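Local atomic coordinates of fervidolysin (PDB entry 1R6V), a protein that degrades keratin into peptides as a calcium-binding, subtilisin-like serine protease, allowing its bacterium to grow on native feathers. Residues H18-E23 / T482-I487; S42-I47 / K63-K68; A251-A256 / D282-H287; T388-V393 / G429-D434. The protein carries 1 engineered substitution. All coordinates share one frame; numbering follows the deposited sequence.

Contact 1: residues H18-E23 / T482-I487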
loop_
_atom_site.group_PDB
_atom_site.type_symbol
_atom_site.label_atom_id
_atom_site.label_comp_id
_atom_site.label_asym_id
_atom_site.label_seq_id
_atom_site.Cartn_x
_atom_site.Cartn_y
_atom_site.Cartn_z
ATOM N N HIS A 18 12.890 13.359 10.768
ATOM C CA HIS A 18 11.656 14.106 10.516
ATOM C C HIS A 18 10.410 13.217 10.492
ATOM O O HIS A 18 10.494 12.005 10.296
ATOM C CB HIS A 18 11.789 14.835 9.175
ATOM C CG HIS A 18 10.804 15.944 8.969
ATOM N ND1 HIS A 18 10.325 16.291 7.720
ATOM C CD2 HIS A 18 10.244 16.819 9.839
ATOM C CE1 HIS A 18 9.514 17.328 7.832
ATOM N NE2 HIS A 18 9.447 17.667 9.106
ATOM N N ILE A 19 9.254 13.844 10.699
ATOM C CA ILE A 19 7.997 13.128 10.688
ATOM C C ILE A 19 7.790 12.569 9.274
ATOM O O ILE A 19 8.183 13.189 8.284
ATOM C CB ILE A 19 6.850 14.079 11.105
ATOM C CG1 ILE A 19 5.501 13.356 11.062
ATOM C CG2 ILE A 19 6.847 15.284 10.213
ATOM C CD1 ILE A 19 4.847 13.368 9.712
ATOM N N LEU A 20 7.180 11.389 9.185
ATOM C CA LEU A 20 6.954 10.737 7.904
ATOM C C LEU A 20 5.689 11.260 7.225
ATOM O O LEU A 20 4.575 11.002 7.687
ATOM C CB LEU A 20 6.840 9.227 8.124
ATOM C CG LEU A 20 7.135 8.289 6.945
ATOM C CD1 LEU A 20 7.046 6.835 7.435
ATOM C CD2 LEU A 20 6.161 8.527 5.822
ATOM N N PHE A 21 5.864 12.013 6.144
ATOM C CA PHE A 21 4.731 12.543 5.394
ATOM C C PHE A 21 4.527 11.741 4.121
ATOM O O PHE A 21 5.494 11.408 3.438
ATOM C CB PHE A 21 4.964 14.002 4.992
ATOM C CG PHE A 21 4.752 14.987 6.093
ATOM C CD1 PHE A 21 5.825 15.696 6.622
ATOM C CD2 PHE A 21 3.473 15.249 6.561
ATOM C CE1 PHE A 21 5.624 16.675 7.611
ATOM C CE2 PHE A 21 3.256 16.217 7.544
ATOM C CZ PHE A 21 4.340 16.935 8.069
ATOM N N GLY A 22 3.275 11.429 3.803
ATOM C CA GLY A 22 2.999 10.686 2.587
ATOM C C GLY A 22 3.278 11.555 1.373
ATOM O O GLY A 22 2.956 12.747 1.361
ATOM N N GLU A 23 3.868 10.968 0.337
ATOM C CA GLU A 23 4.197 11.722 -0.865
ATOM C C GLU A 23 2.964 12.322 -1.516
ATOM O O GLU A 23 1.940 11.656 -1.660
ATOM C CB GLU A 23 4.922 10.828 -1.878
ATOM C CG GLU A 23 5.263 11.557 -3.180
ATOM C CD GLU A 23 6.067 10.712 -4.157
ATOM O OE1 GLU A 23 6.375 11.221 -5.256
ATOM O OE2 GLU A 23 6.380 9.556 -3.830
ATOM N N THR A 482 10.354 1.564 4.434
ATOM C CA THR A 482 10.479 1.527 5.885
ATOM C C THR A 482 9.571 2.564 6.528
ATOM O O THR A 482 9.361 3.645 5.978
ATOM C CB THR A 482 11.934 1.765 6.368
ATOM O OG1 THR A 482 12.382 3.054 5.932
ATOM C CG2 THR A 482 12.876 0.675 5.819
ATOM N N GLY A 483 9.027 2.214 7.689
ATOM C CA GLY A 483 8.159 3.130 8.412
ATOM C C GLY A 483 8.982 3.997 9.350
ATOM O O GLY A 483 10.219 3.989 9.287
ATOM N N PRO A 484 8.330 4.747 10.251
ATOM C CA PRO A 484 9.050 5.614 11.189
ATOM C C PRO A 484 10.110 4.930 12.046
ATOM O O PRO A 484 11.045 5.582 12.520
ATOM C CB PRO A 484 7.929 6.213 12.036
ATOM C CG PRO A 484 6.882 5.141 12.025
ATOM C CD PRO A 484 6.890 4.712 10.571
ATOM N N ASP A 485 9.964 3.629 12.273
ATOM C CA ASP A 485 10.948 2.923 13.084
ATOM C C ASP A 485 11.991 2.208 12.238
ATOM O O ASP A 485 12.743 1.381 12.745
ATOM C CB ASP A 485 10.273 1.926 14.025
ATOM C CG ASP A 485 9.296 2.598 14.983
ATOM O OD1 ASP A 485 9.584 3.722 15.462
ATOM O OD2 ASP A 485 8.239 1.994 15.267
ATOM N N GLY A 486 12.024 2.532 10.946
ATOM C CA GLY A 486 13.001 1.941 10.048
ATOM C C GLY A 486 12.708 0.521 9.604
ATOM O O GLY A 486 13.535 -0.130 8.963
ATOM N N ILE A 487 11.519 0.038 9.915
ATOM C CA ILE A 487 11.191 -1.329 9.545
ATOM C C ILE A 487 10.327 -1.463 8.303
ATOM O O ILE A 487 9.332 -0.760 8.151
ATOM C CB ILE A 487 10.497 -2.044 10.726
ATOM C CG1 ILE A 487 11.425 -2.023 11.944
ATOM C CG2 ILE A 487 10.134 -3.482 10.336
ATOM C CD1 ILE A 487 10.749 -2.354 13.256
#

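Contact 2: residues S42-I47 / K63-K68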
loop_
_atom_site.group_PDB
_atom_site.type_symbol
_atom_site.label_atom_id
_atom_site.label_comp_id
_atom_site.label_asym_id
_atom_site.label_seq_id
_atom_site.Cartn_x
_atom_site.Cartn_y
_atom_site.Cartn_z
ATOM N N SER A 42 -2.869 10.763 22.128
ATOM C CA SER A 42 -2.965 12.138 22.611
ATOM C C SER A 42 -2.223 13.135 21.707
ATOM O O SER A 42 -2.634 14.296 21.570
ATOM C CB SER A 42 -2.445 12.243 24.053
ATOM O OG SER A 42 -1.041 12.079 24.116
ATOM N N GLU A 43 -1.150 12.681 21.070
ATOM C CA GLU A 43 -0.383 13.557 20.196
ATOM C C GLU A 43 -1.181 13.967 18.976
ATOM O O GLU A 43 -0.922 15.010 18.377
ATOM C CB GLU A 43 0.917 12.883 19.740
ATOM C CG GLU A 43 2.027 12.894 20.775
ATOM C CD GLU A 43 2.558 14.298 21.057
ATOM O OE1 GLU A 43 3.249 14.889 20.192
ATOM O OE2 GLU A 43 2.280 14.820 22.155
ATOM N N VAL A 44 -2.137 13.133 18.584
ATOM C CA VAL A 44 -2.958 13.445 17.423
ATOM C C VAL A 44 -3.723 14.737 17.702
ATOM O O VAL A 44 -3.983 15.522 16.793
ATOM C CB VAL A 44 -3.958 12.298 17.116
ATOM C CG1 VAL A 44 -4.826 12.656 15.920
ATOM C CG2 VAL A 44 -3.183 11.007 16.820
ATOM N N ASP A 45 -4.059 14.971 18.965
ATOM C CA ASP A 45 -4.798 16.176 19.300
ATOM C C ASP A 45 -3.996 17.443 18.997
ATOM O O ASP A 45 -4.583 18.495 18.761
ATOM C CB ASP A 45 -5.238 16.140 20.765
ATOM C CG ASP A 45 -6.216 15.002 21.052
ATOM O OD1 ASP A 45 -6.984 14.625 20.135
ATOM O OD2 ASP A 45 -6.226 14.500 22.197
ATOM N N LYS A 46 -2.665 17.340 18.992
ATOM C CA LYS A 46 -1.819 18.485 18.672
ATOM C C LYS A 46 -1.962 18.809 17.182
ATOM O O LYS A 46 -1.890 19.969 16.785
ATOM C CB LYS A 46 -0.356 18.192 19.005
ATOM C CG LYS A 46 -0.080 18.071 20.494
ATOM C CD LYS A 46 1.388 17.780 20.745
ATOM C CE LYS A 46 1.715 17.759 22.239
ATOM N NZ LYS A 46 3.153 17.439 22.456
ATOM N N ILE A 47 -2.165 17.776 16.360
ATOM C CA ILE A 47 -2.362 17.973 14.928
ATOM C C ILE A 47 -3.761 18.543 14.682
ATOM O O ILE A 47 -3.935 19.429 13.846
ATOM C CB ILE A 47 -2.226 16.638 14.145
ATOM C CG1 ILE A 47 -0.785 16.139 14.222
ATOM C CG2 ILE A 47 -2.630 16.837 12.686
ATOM C CD1 ILE A 47 -0.559 14.744 13.595
ATOM N N LYS A 63 -4.205 1.979 14.946
ATOM C CA LYS A 63 -3.766 3.301 15.399
ATOM C C LYS A 63 -3.782 4.385 14.320
ATOM O O LYS A 63 -2.758 5.016 14.031
ATOM C CB LYS A 63 -2.367 3.196 16.012
ATOM C CG LYS A 63 -2.317 2.447 17.345
ATOM C CD LYS A 63 -0.866 2.268 17.775
ATOM C CE LYS A 63 -0.733 1.847 19.230
ATOM N NZ LYS A 63 -1.276 2.894 20.150
ATOM N N VAL A 64 -4.965 4.611 13.760
ATOM C CA VAL A 64 -5.161 5.613 12.725
ATOM C C VAL A 64 -6.342 6.486 13.062
ATOM O O VAL A 64 -7.336 6.017 13.607
ATOM C CB VAL A 64 -5.436 4.969 11.338
ATOM C CG1 VAL A 64 -5.964 6.024 10.359
ATOM C CG2 VAL A 64 -4.156 4.364 10.786
ATOM N N VAL A 65 -6.200 7.773 12.777
ATOM C CA VAL A 65 -7.278 8.732 12.964
ATOM C C VAL A 65 -7.321 9.492 11.642
ATOM O O VAL A 65 -6.272 9.903 11.143
ATOM C CB VAL A 65 -6.975 9.780 14.061
ATOM C CG1 VAL A 65 -8.069 10.847 14.058
ATOM C CG2 VAL A 65 -6.893 9.125 15.432
ATOM N N SER A 66 -8.505 9.668 11.064
ATOM C CA SER A 66 -8.626 10.426 9.822
ATOM C C SER A 66 -9.153 11.797 10.250
ATOM O O SER A 66 -10.080 11.884 11.053
ATOM C CB SER A 66 -9.605 9.745 8.857
ATOM O OG SER A 66 -10.908 9.725 9.403
ATOM N N ILE A 67 -8.545 12.856 9.720
ATOM C CA ILE A 67 -8.910 14.229 10.074
ATOM C C ILE A 67 -9.354 15.047 8.876
ATOM O O ILE A 67 -8.618 15.186 7.904
ATOM C CB ILE A 67 -7.706 14.959 10.711
ATOM C CG1 ILE A 67 -7.205 14.171 11.922
ATOM C CG2 ILE A 67 -8.093 16.409 11.079
ATOM C CD1 ILE A 67 -5.936 14.739 12.546
ATOM N N LYS A 68 -10.563 15.594 8.943
ATOM C CA LYS A 68 -11.072 16.438 7.869
ATOM C C LYS A 68 -10.460 17.826 8.120
ATOM O O LYS A 68 -10.446 18.303 9.254
ATOM C CB LYS A 68 -12.594 16.503 7.944
ATOM C CG LYS A 68 -13.243 16.801 6.628
ATOM C CD LYS A 68 -14.733 16.975 6.787
ATOM C CE LYS A 68 -15.390 16.937 5.429
ATOM N NZ LYS A 68 -14.624 17.754 4.448
#

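Contact 3: residues A251-A256 / D282-H287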
loop_
_atom_site.group_PDB
_atom_site.type_symbol
_atom_site.label_atom_id
_atom_site.label_comp_id
_atom_site.label_asym_id
_atom_site.label_seq_id
_atom_site.Cartn_x
_atom_site.Cartn_y
_atom_site.Cartn_z
ATOM N N ALA A 251 -11.143 0.788 7.547
ATOM C CA ALA A 251 -12.198 0.497 8.524
ATOM C C ALA A 251 -12.981 -0.742 8.101
ATOM O O ALA A 251 -13.314 -1.575 8.934
ATOM C CB ALA A 251 -13.156 1.678 8.643
ATOM N N GLY A 252 -13.296 -0.845 6.808
ATOM C CA GLY A 252 -14.033 -2.006 6.319
ATOM C C GLY A 252 -13.239 -3.303 6.419
ATOM O O GLY A 252 -13.798 -4.363 6.725
ATOM N N ILE A 253 -11.936 -3.226 6.158
ATOM C CA ILE A 253 -11.069 -4.409 6.233
ATOM C C ILE A 253 -10.935 -4.844 7.681
ATOM O O ILE A 253 -10.985 -6.036 7.995
ATOM C CB ILE A 253 -9.672 -4.112 5.646
ATOM C CG1 ILE A 253 -9.772 -4.080 4.115
ATOM C CG2 ILE A 253 -8.640 -5.168 6.097
ATOM C CD1 ILE A 253 -8.506 -3.546 3.436
ATOM N N ILE A 254 -10.789 -3.868 8.565
ATOM C CA ILE A 254 -10.689 -4.186 9.993
ATOM C C ILE A 254 -12.010 -4.809 10.482
ATOM O O ILE A 254 -12.021 -5.798 11.225
ATOM C CB ILE A 254 -10.370 -2.920 10.830
ATOM C CG1 ILE A 254 -8.857 -2.637 10.859
ATOM C CG2 ILE A 254 -10.781 -3.166 12.296
ATOM C CD1 ILE A 254 -8.147 -2.564 9.518
ATOM N N TRP A 255 -13.131 -4.223 10.074
ATOM C CA TRP A 255 -14.439 -4.732 10.459
ATOM C C TRP A 255 -14.593 -6.182 9.986
ATOM O O TRP A 255 -15.004 -7.063 10.745
ATOM C CB TRP A 255 -15.535 -3.882 9.814
ATOM C CG TRP A 255 -16.910 -4.104 10.352
ATOM C CD1 TRP A 255 -17.530 -3.403 11.360
ATOM C CD2 TRP A 255 -17.866 -5.071 9.890
ATOM N NE1 TRP A 255 -18.814 -3.877 11.543
ATOM C CE2 TRP A 255 -19.043 -4.899 10.657
ATOM C CE3 TRP A 255 -17.841 -6.071 8.903
ATOM C CZ2 TRP A 255 -20.187 -5.692 10.462
ATOM C CZ3 TRP A 255 -18.983 -6.862 8.710
ATOM C CH2 TRP A 255 -20.134 -6.665 9.487
ATOM N N ALA A 256 -14.255 -6.433 8.724
ATOM C CA ALA A 256 -14.388 -7.781 8.168
ATOM C C ALA A 256 -13.528 -8.795 8.917
ATOM O O ALA A 256 -13.950 -9.931 9.167
ATOM C CB ALA A 256 -14.006 -7.776 6.687
ATOM N N ASP A 282 -1.891 -5.844 6.557
ATOM C CA ASP A 282 -1.050 -6.626 7.462
ATOM C C ASP A 282 -1.847 -7.068 8.694
ATOM O O ASP A 282 -1.607 -8.140 9.246
ATOM C CB ASP A 282 0.195 -5.815 7.857
ATOM C CG ASP A 282 1.165 -5.614 6.688
ATOM O OD1 ASP A 282 0.936 -6.229 5.613
ATOM O OD2 ASP A 282 2.147 -4.849 6.846
ATOM N N TYR A 283 -2.795 -6.231 9.126
ATOM C CA TYR A 283 -3.665 -6.558 10.258
ATOM C C TYR A 283 -4.490 -7.794 9.899
ATOM O O TYR A 283 -4.611 -8.748 10.667
ATOM C CB TYR A 283 -4.634 -5.407 10.520
ATOM C CG TYR A 283 -5.637 -5.628 11.637
ATOM C CD1 TYR A 283 -5.315 -5.311 12.956
ATOM C CD2 TYR A 283 -6.934 -6.078 11.364
ATOM C CE1 TYR A 283 -6.266 -5.424 13.973
ATOM C CE2 TYR A 283 -7.889 -6.196 12.369
ATOM C CZ TYR A 283 -7.547 -5.865 13.671
ATOM O OH TYR A 283 -8.475 -5.970 14.679
ATOM N N ALA A 284 -5.087 -7.763 8.714
ATOM C CA ALA A 284 -5.888 -8.889 8.305
ATOM C C ALA A 284 -5.033 -10.168 8.215
ATOM O O ALA A 284 -5.431 -11.223 8.715
ATOM C CB ALA A 284 -6.556 -8.579 6.941
ATOM N N MET A 285 -3.866 -10.084 7.587
ATOM C CA MET A 285 -3.024 -11.280 7.439
ATOM C C MET A 285 -2.513 -11.799 8.792
ATOM O O MET A 285 -2.372 -13.018 8.988
ATOM C CB MET A 285 -1.864 -11.005 6.462
ATOM C CG MET A 285 -2.355 -10.815 5.015
ATOM S SD MET A 285 -1.080 -10.751 3.703
ATOM C CE MET A 285 -0.438 -9.017 3.878
ATOM N N GLU A 286 -2.263 -10.882 9.720
ATOM C CA GLU A 286 -1.795 -11.270 11.053
ATOM C C GLU A 286 -2.900 -12.021 11.787
ATOM O O GLU A 286 -2.631 -12.816 12.688
ATOM C CB GLU A 286 -1.347 -10.034 11.847
ATOM C CG GLU A 286 0.105 -9.652 11.571
ATOM C CD GLU A 286 0.501 -8.290 12.120
ATOM O OE1 GLU A 286 -0.085 -7.857 13.137
ATOM O OE2 GLU A 286 1.414 -7.661 11.533
ATOM N N HIS A 287 -4.144 -11.769 11.398
ATOM C CA HIS A 287 -5.285 -12.454 11.980
ATOM C C HIS A 287 -5.600 -13.709 11.160
ATOM O O HIS A 287 -6.628 -14.355 11.358
ATOM C CB HIS A 287 -6.507 -11.523 12.035
ATOM C CG HIS A 287 -6.441 -10.514 13.138
ATOM N ND1 HIS A 287 -7.007 -10.729 14.377
ATOM C CD2 HIS A 287 -5.820 -9.314 13.211
ATOM C CE1 HIS A 287 -6.735 -9.707 15.167
ATOM N NE2 HIS A 287 -6.016 -8.835 14.484
#

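Contact 4: residues T388-V393 / G429-D434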
loop_
_atom_site.group_PDB
_atom_site.type_symbol
_atom_site.label_atom_id
_atom_site.label_comp_id
_atom_site.label_asym_id
_atom_site.label_seq_id
_atom_site.Cartn_x
_atom_site.Cartn_y
_atom_site.Cartn_z
ATOM N N THR A 388 -10.484 -16.662 -5.028
ATOM C CA THR A 388 -11.044 -16.480 -3.690
ATOM C C THR A 388 -11.919 -17.686 -3.339
ATOM O O THR A 388 -11.916 -18.173 -2.197
ATOM C CB THR A 388 -11.855 -15.157 -3.613
ATOM O OG1 THR A 388 -10.948 -14.059 -3.768
ATOM C CG2 THR A 388 -12.552 -15.003 -2.272
ATOM N N GLY A 389 -12.654 -18.188 -4.328
ATOM C CA GLY A 389 -13.494 -19.357 -4.111
ATOM C C GLY A 389 -12.661 -20.600 -3.810
ATOM O O GLY A 389 -13.003 -21.411 -2.947
ATOM N N VAL A 390 -11.559 -20.764 -4.532
ATOM C CA VAL A 390 -10.691 -21.904 -4.296
ATOM C C VAL A 390 -10.133 -21.813 -2.873
ATOM O O VAL A 390 -10.090 -22.804 -2.156
ATOM C CB VAL A 390 -9.533 -21.949 -5.320
ATOM C CG1 VAL A 390 -8.481 -22.985 -4.893
ATOM C CG2 VAL A 390 -10.088 -22.334 -6.699
ATOM N N VAL A 391 -9.694 -20.620 -2.471
ATOM C CA VAL A 391 -9.173 -20.448 -1.111
ATOM C C VAL A 391 -10.228 -20.825 -0.062
ATOM O O VAL A 391 -9.921 -21.468 0.952
ATOM C CB VAL A 391 -8.708 -18.972 -0.865
ATOM C CG1 VAL A 391 -8.310 -18.762 0.620
ATOM C CG2 VAL A 391 -7.502 -18.661 -1.751
ATOM N N ALA A 392 -11.472 -20.402 -0.276
ATOM C CA ALA A 392 -12.521 -20.723 0.683
ATOM C C ALA A 392 -12.701 -22.233 0.842
ATOM O O ALA A 392 -12.898 -22.717 1.959
ATOM C CB ALA A 392 -13.846 -20.067 0.263
ATOM N N VAL A 393 -12.650 -22.967 -0.266
ATOM C CA VAL A 393 -12.784 -24.432 -0.214
ATOM C C VAL A 393 -11.576 -25.018 0.540
ATOM O O VAL A 393 -11.724 -25.885 1.412
ATOM C CB VAL A 393 -12.909 -25.034 -1.664
ATOM C CG1 VAL A 393 -12.972 -26.576 -1.613
ATOM C CG2 VAL A 393 -14.204 -24.515 -2.315
ATOM N N GLY A 429 0.899 -20.459 -13.228
ATOM C CA GLY A 429 -0.076 -21.112 -14.088
ATOM C C GLY A 429 -1.524 -21.004 -13.663
ATOM O O GLY A 429 -1.879 -20.162 -12.841
ATOM N N LEU A 430 -2.354 -21.862 -14.242
ATOM C CA LEU A 430 -3.782 -21.919 -13.966
ATOM C C LEU A 430 -4.059 -22.527 -12.594
ATOM O O LEU A 430 -3.596 -23.627 -12.290
ATOM C CB LEU A 430 -4.471 -22.769 -15.029
ATOM C CG LEU A 430 -5.916 -23.193 -14.771
ATOM C CD1 LEU A 430 -6.832 -21.947 -14.772
ATOM C CD2 LEU A 430 -6.362 -24.184 -15.862
ATOM N N VAL A 431 -4.836 -21.827 -11.768
ATOM C CA VAL A 431 -5.163 -22.362 -10.449
ATOM C C VAL A 431 -5.978 -23.656 -10.632
ATOM O O VAL A 431 -6.865 -23.735 -11.482
ATOM C CB VAL A 431 -5.972 -21.314 -9.610
ATOM C CG1 VAL A 431 -7.352 -21.091 -10.223
ATOM C CG2 VAL A 431 -6.089 -21.778 -8.152
ATOM N N LYS A 432 -5.666 -24.671 -9.830
ATOM C CA LYS A 432 -6.351 -25.952 -9.900
ATOM C C LYS A 432 -6.866 -26.364 -8.527
ATOM O O LYS A 432 -6.091 -26.759 -7.647
ATOM C CB LYS A 432 -5.402 -27.019 -10.453
ATOM C CG LYS A 432 -5.200 -26.919 -11.962
ATOM C CD LYS A 432 -6.474 -27.361 -12.650
ATOM C CE LYS A 432 -6.267 -27.556 -14.128
ATOM N NZ LYS A 432 -7.551 -27.967 -14.751
ATOM N N LEU A 433 -8.177 -26.270 -8.357
ATOM C CA LEU A 433 -8.812 -26.615 -7.087
ATOM C C LEU A 433 -8.647 -28.096 -6.775
ATOM O O LEU A 433 -8.374 -28.471 -5.633
ATOM C CB LEU A 433 -10.314 -26.291 -7.125
ATOM C CG LEU A 433 -11.077 -25.923 -5.840
ATOM C CD1 LEU A 433 -12.535 -26.302 -6.023
ATOM C CD2 LEU A 433 -10.498 -26.586 -4.617
ATOM N N ASP A 434 -8.807 -28.949 -7.781
ATOM C CA ASP A 434 -8.690 -30.367 -7.502
ATOM C C ASP A 434 -7.295 -30.757 -7.019
ATOM O O ASP A 434 -7.173 -31.473 -6.018
ATOM C CB ASP A 434 -9.158 -31.230 -8.699
ATOM C CG ASP A 434 -8.452 -30.907 -10.017
ATOM O OD1 ASP A 434 -7.615 -29.985 -10.075
ATOM O OD2 ASP A 434 -8.756 -31.597 -11.025
#

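Contact 1: residues H18-E23 / T482-I487
Leu20 and Pro484 meet at about a right angle, the leucine presenting one methyl group to the side of the proline ring where the ring joins the backbone. The methyl is CD1, and it lies 3.8 Å from Pro484 CD and 3.7 Å from Pro484 N, with Gly483 C at 3.9 Å. It therefore rests on the peptide link between Gly483 and Pro484 as much as on the ring itself. The leucine chain is extended, with CG anti to the backbone N (chi1 -157°) and CD1 continuing the line (chi2 176°), which carries this branch to the far end of the side chain's reach. Across from it, Gly483 to Gly486 form a type I beta turn closed by Gly486 N to Gly483 O at 2.9 Å, and Pro484 occupies the first of the two central positions, where its ring-fixed phi suits the turn. The turn links strands 478-481 and 487-494 of the Ig-like domain, whereas Leu20 lies in what is assigned as the propeptide, its backbone bonded to Val92 of strand 89-93. Tyr91 and Thr465 also touch the leucine, and Pro484 reaches Arg90. The buried surface is 95 Å². Between these two segments the contact is van der Waals only, a methyl against a proline ring and its peptide link, which is consistent with a fit by shape that asks for no precise polar alignment.

Contact 2: residues S42-I47 / K63-K68
A single methyl, Val44 CG1, serves two strand residues at once: it sits against CB and both methyls of Val65 and also against the end of Ile67. Set anti to the backbone N (chi1 179°), it comes down over Val65 and lies 4.0 Å from Val65 CB. The same CG1 has Ile67 CD1 at 4.1 Å, where the two side chains lie antiparallel alongside each other. Ile67 answers with its longer branch: CG1 is anti to the carbonyl carbon (chi1 -56°), and an extended chi2 carries CD1 out between the two helix residues. There it also meets Ile47, whose CG2 methyl stands 3.9 Å from Ile67 CD1, the two side chains roughly perpendicular.

The alternation is that of a strand with one side turned to a helix, Val65 and Ile67 facing it and Val64 turned away. Helix 41-51 lies on one face of the four-stranded antiparallel sheet of the propeptide domain, in which strand 64-68 sits between 54-59 and 33-38; the beta-alpha-beta-beta-alpha-beta order and this strand arrangement make a ferredoxin-like fold, as in subtilisin propeptides. Taken as short segments, the 42-47 part of the helix and strand 64-68 run 17° apart at 10.2 Å, as expected for a helix packed on a sheet. Tyr38, Val36 and Ile89 of that sheet also touch the helix residues. At the start of the strand, Lys63 and Val64 both face Leu59 in a G1 beta bulge. Within the helix, Lys46 NZ forms a salt bridge of 2.8 Å to the syn lone pair of Glu43 OE2.

Contact 3: residues A251-A256 / D282-H287
The Tyr283 ring carries Ile254 CG1 over one face, displaced toward the rim; the His287 ring of the same segment is modelled near the opposite face, but its placement is doubtful. Ile254 CG1 is 4.2 Å from the Tyr283 ring centroid and 24° off the ring normal, a CH-pi contact made over the CD2-CE2 side; CG1 lies 4.0 Å from Tyr283 CD2. The tyrosine reaches this place because its CG is anti to the backbone N (chi1 178°), which swings the ring out toward helix 246-258 and lets its OH bond to Asp258. Beside this pair, Ile253 CG2 meets Ala284 CB at 4.1 Å, and Met264 of strand 263-269 touches both residues. The two helices flank that strand in chain order, as parts of the alpha/beta core of the subtilase domain. With an alanine in place of Ile254 the CG1 over the ring is gone, and Tyr283 would probably be freer to turn, held mainly by its OH bond to Asp258. Across the helices the attraction is dispersion and CH-pi, while the phenol oxygen, the polar end of the tyrosine, is satisfied by the carboxylate of Asp258.

Contact 4: residues T388-V393 / G429-D434
Val390 and Leu433 share most of the 210 Å² buried here, their side chains lying head-to-tail against one another. The valine straddles the leucine branch point with both methyls: Val390 CG2 is 3.8 Å from Leu433 CG, and Val390 CG1 is 4.0 Å from that same carbon. From Leu433, with CG anti to the backbone N (chi1 -151°), the CD2 methyl goes on to the next turn of the helix and stops 3.9 Å from Val393 CG1, the leucine standing nearly square to that side chain. Val431 adds a looser touch, its CG2 4.2 Å from Val390 CG1.

In the subtilase fold, helix 380-397 is the long helix with Ser381, the assigned charge-relay serine, in its first turn; the contact itself is farther along the helix and away from that site. Segment 429-434 comes back to it as the chain enters helix 433-438, with Lys432 at the N-cap position. With an alanine in place of Val390, both methyls that clasp Leu433 would go, which would probably open a gap beside its branch point and cost Val431 a neighbour. Leu410 of helix 403-413 covers both Val390 and Val431, and Val143 touches Leu433 from a loop.

In the fold
Contacts 3 and 4 both belong to the peptidase domain, their centres 22 Å apart, whereas contact 2 packs a helix on the sheet within the propeptide domain and contact 1 joins that propeptide to the first sandwich domain. Contact 1 spans most of the chain, from the propeptide to residues 482-487, and the other three fall within that interval. Contacts 1 and 2 are 16 Å apart between centres, with nearest atoms about 7 Å apart. Gln61, just before 63-68, touches both Ile254 and Tyr283, so the propeptide also abuts contact 3. The side chain of Ile253 is about 11 Å from that of Asp162, assigned to the charge relay system, whose histidine position carries the engineered Ala200.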